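Local coordinates for UPF0045 protein MJ1052 (Methanocaldococcus jannaschii, PDB 2EPI), which is of unknown function but, as a UPF0045 member with a thiamine-binding-protein domain, may bind thiamine, at residues A[13-18]-A[65-70]. Sequence-based numbering, arbitrary orientation.
Sequences IIPLGK and STVLND
V67, near the C-terminal end of helix 53-68, sets its two methyls against two residues of strand 6-16. V67 CG1 meets the ring of P15 at P15 CB, 3.6 Å away. V67 CG2 meets the branch methyl CG2 of I13 at 4.0 Å. The valine therefore straddles two strand residues that face the helix, while I14 between them turns its side chain to the other side of the sheet.

The torsion of V67 explains the division: CG1 lies anti to the backbone N (chi1 176°), and CG2 lies beside that N. The side chains of I13 and V67 pass in opposite directions, and the I13 methyl CG2 lies against CG2 and CB of V67. No hydrogen bond joins the two segments; the contact is apolar.

Beyond L68 come two exposed polar residues, N69 and D70. D70 N hydrogen-bonds to V67 O at 3.1 Å. N69 ND2 reaches D70 OD1 in a bent hydrogen bond, 3.0 Å and 134°, from above the carboxylate plane. D70 OD2 forms a salt bridge with K28. From helix 23-33, A29 packs on I13, and Y25 packs on both V67 and D70. Helices 23-33 and 53-68 share one face of the antiparallel sheet, with strand order 2-3-1-4, a two-layer alpha+beta sandwich with the ferredoxin-like fold.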
ATOM      1  N   ILE A  13       3.322  -6.554  -7.777  1.00 28.55           N
ATOM      2  CA  ILE A  13       4.143  -7.652  -7.302  1.00 30.52           C
ATOM      3  C   ILE A  13       5.595  -7.225  -7.388  1.00 31.17           C
ATOM      4  O   ILE A  13       6.073  -6.807  -8.449  1.00 32.72           O
ATOM      5  CB  ILE A  13       3.910  -8.907  -8.155  1.00 30.28           C
ATOM      6  CG1 ILE A  13       2.436  -9.304  -8.075  1.00 32.30           C
ATOM      7  CG2 ILE A  13       4.805 -10.044  -7.681  1.00 32.31           C
ATOM      8  CD1 ILE A  13       2.011 -10.307  -9.107  1.00 29.86           C
ATOM      9  N   ILE A  14       6.289  -7.304  -6.261  1.00 29.68           N
ATOM     10  CA  ILE A  14       7.687  -6.925  -6.208  1.00 28.85           C
ATOM     11  C   ILE A  14       8.546  -8.153  -5.953  1.00 27.17           C
ATOM     12  O   ILE A  14       8.501  -8.740  -4.874  1.00 23.43           O
ATOM     13  CB  ILE A  14       7.966  -5.927  -5.076  1.00 31.79           C
ATOM     14  CG1 ILE A  14       7.125  -4.665  -5.261  1.00 34.03           C
ATOM     15  CG2 ILE A  14       9.448  -5.580  -5.053  1.00 33.74           C
ATOM     16  CD1 ILE A  14       7.227  -3.702  -4.099  1.00 37.11           C
ATOM     17  N   PRO A  15       9.317  -8.580  -6.957  1.00 26.81           N
ATOM     18  CA  PRO A  15      10.151  -9.752  -6.703  1.00 26.63           C
ATOM     19  C   PRO A  15      11.479  -9.277  -6.128  1.00 25.25           C
ATOM     20  O   PRO A  15      12.013  -8.245  -6.546  1.00 23.54           O
ATOM     21  CB  PRO A  15      10.305 -10.370  -8.087  1.00 28.66           C
ATOM     22  CG  PRO A  15      10.346  -9.173  -8.974  1.00 29.37           C
ATOM     23  CD  PRO A  15       9.271  -8.260  -8.396  1.00 28.74           C
ATOM     24  N   LEU A  16      11.988 -10.002  -5.141  1.00 22.32           N
ATOM     25  CA  LEU A  16      13.274  -9.662  -4.557  1.00 23.69           C
ATOM     26  C   LEU A  16      14.249 -10.720  -5.049  1.00 25.21           C
ATOM     27  O   LEU A  16      14.428 -11.765  -4.430  1.00 24.66           O
ATOM     28  CB  LEU A  16      13.214  -9.654  -3.025  1.00 23.52           C
ATOM     29  CG  LEU A  16      12.402  -8.507  -2.414  1.00 24.83           C
ATOM     30  CD1 LEU A  16      12.567  -8.502  -0.897  1.00 25.01           C
ATOM     31  CD2 LEU A  16      12.880  -7.180  -2.993  1.00 27.41           C
ATOM     32  N   GLY A  17      14.850 -10.450  -6.198  1.00 27.04           N
ATOM     33  CA  GLY A  17      15.793 -11.391  -6.759  1.00 29.81           C
ATOM     34  C   GLY A  17      17.129 -10.737  -7.024  1.00 32.55           C
ATOM     35  O   GLY A  17      17.403  -9.627  -6.561  1.00 29.25           O
ATOM     36  N   LYS A  18      17.967 -11.442  -7.769  1.00 37.05           N
ATOM     37  CA  LYS A  18      19.282 -10.941  -8.124  1.00 42.31           C
ATOM     38  C   LYS A  18      19.210 -10.307  -9.503  1.00 45.08           C
ATOM     39  O   LYS A  18      18.514 -10.801 -10.390  1.00 47.44           O
ATOM     40  CB  LYS A  18      20.298 -12.086  -8.123  1.00 43.50           C
ATOM     41  CG  LYS A  18      20.785 -12.491  -6.737  1.00 44.65           C
ATOM     42  CD  LYS A  18      22.003 -11.675  -6.307  1.00 46.22           C
ATOM     43  CE  LYS A  18      21.708 -10.184  -6.242  1.00 45.73           C
ATOM     44  NZ  LYS A  18      22.929  -9.375  -5.959  1.00 48.83           N
ATOM     45  N   SER A  65       2.255 -16.284  -6.928  1.00 24.90           N
ATOM     46  CA  SER A  65       2.911 -17.587  -6.972  1.00 26.81           C
ATOM     47  C   SER A  65       3.756 -17.812  -8.215  1.00 28.56           C
ATOM     48  O   SER A  65       4.809 -18.446  -8.150  1.00 30.04           O
ATOM     49  CB  SER A  65       1.865 -18.696  -6.856  1.00 26.70           C
ATOM     50  OG  SER A  65       1.072 -18.516  -5.697  1.00 26.63           O
ATOM     51  N   THR A  66       3.296 -17.298  -9.348  1.00 29.67           N
ATOM     52  CA  THR A  66       4.021 -17.463 -10.600  1.00 30.60           C
ATOM     53  C   THR A  66       5.379 -16.775 -10.536  1.00 29.62           C
ATOM     54  O   THR A  66       6.377 -17.299 -11.036  1.00 30.20           O
ATOM     55  CB  THR A  66       3.217 -16.892 -11.779  1.00 32.62           C
ATOM     56  OG1 THR A  66       1.902 -17.456 -11.779  1.00 38.03           O
ATOM     57  CG2 THR A  66       3.884 -17.239 -13.080  1.00 33.32           C
ATOM     58  N   VAL A  67       5.425 -15.600  -9.918  1.00 29.04           N
ATOM     59  CA  VAL A  67       6.686 -14.879  -9.800  1.00 28.66           C
ATOM     60  C   VAL A  67       7.576 -15.540  -8.748  1.00 28.80           C
ATOM     61  O   VAL A  67       8.796 -15.591  -8.897  1.00 28.46           O
ATOM     62  CB  VAL A  67       6.458 -13.401  -9.417  1.00 29.32           C
ATOM     63  CG1 VAL A  67       7.796 -12.703  -9.207  1.00 28.23           C
ATOM     64  CG2 VAL A  67       5.668 -12.698 -10.515  1.00 26.69           C
ATOM     65  N   LEU A  68       6.959 -16.054  -7.691  1.00 27.95           N
ATOM     66  CA  LEU A  68       7.707 -16.712  -6.627  1.00 28.69           C
ATOM     67  C   LEU A  68       8.353 -17.995  -7.152  1.00 30.94           C
ATOM     68  O   LEU A  68       9.328 -18.487  -6.589  1.00 31.14           O
ATOM     69  CB  LEU A  68       6.778 -17.027  -5.452  1.00 26.31           C
ATOM     70  CG  LEU A  68       7.392 -17.672  -4.206  1.00 24.99           C
ATOM     71  CD1 LEU A  68       8.488 -16.778  -3.631  1.00 24.46           C
ATOM     72  CD2 LEU A  68       6.302 -17.903  -3.180  1.00 28.24           C
ATOM     73  N   ASN A  69       7.811 -18.531  -8.240  1.00 32.56           N
ATOM     74  CA  ASN A  69       8.355 -19.748  -8.825  1.00 34.37           C
ATOM     75  C   ASN A  69       9.797 -19.546  -9.285  1.00 34.74           C
ATOM     76  O   ASN A  69      10.598 -20.483  -9.256  1.00 34.89           O
ATOM     77  CB  ASN A  69       7.513 -20.193 -10.025  1.00 35.52           C
ATOM     78  CG  ASN A  69       8.021 -21.485 -10.646  1.00 38.01           C
ATOM     79  OD1 ASN A  69       7.852 -22.563 -10.081  1.00 38.05           O
ATOM     80  ND2 ASN A  69       8.657 -21.377 -11.808  1.00 38.47           N
ATOM     81  N   ASP A  70      10.126 -18.320  -9.690  1.00 35.39           N
ATOM     82  CA  ASP A  70      11.460 -18.015 -10.194  1.00 35.42           C
ATOM     83  C   ASP A  70      12.408 -17.256  -9.265  1.00 34.87           C
ATOM     84  O   ASP A  70      13.586 -17.103  -9.587  1.00 35.25           O
ATOM     85  CB  ASP A  70      11.352 -17.252 -11.517  1.00 38.02           C
ATOM     86  CG  ASP A  70      10.432 -17.932 -12.511  1.00 40.08           C
ATOM     87  OD1 ASP A  70      10.474 -19.176 -12.609  1.00 41.70           O
ATOM     88  OD2 ASP A  70       9.674 -17.219 -13.202  1.00 41.84           O
TER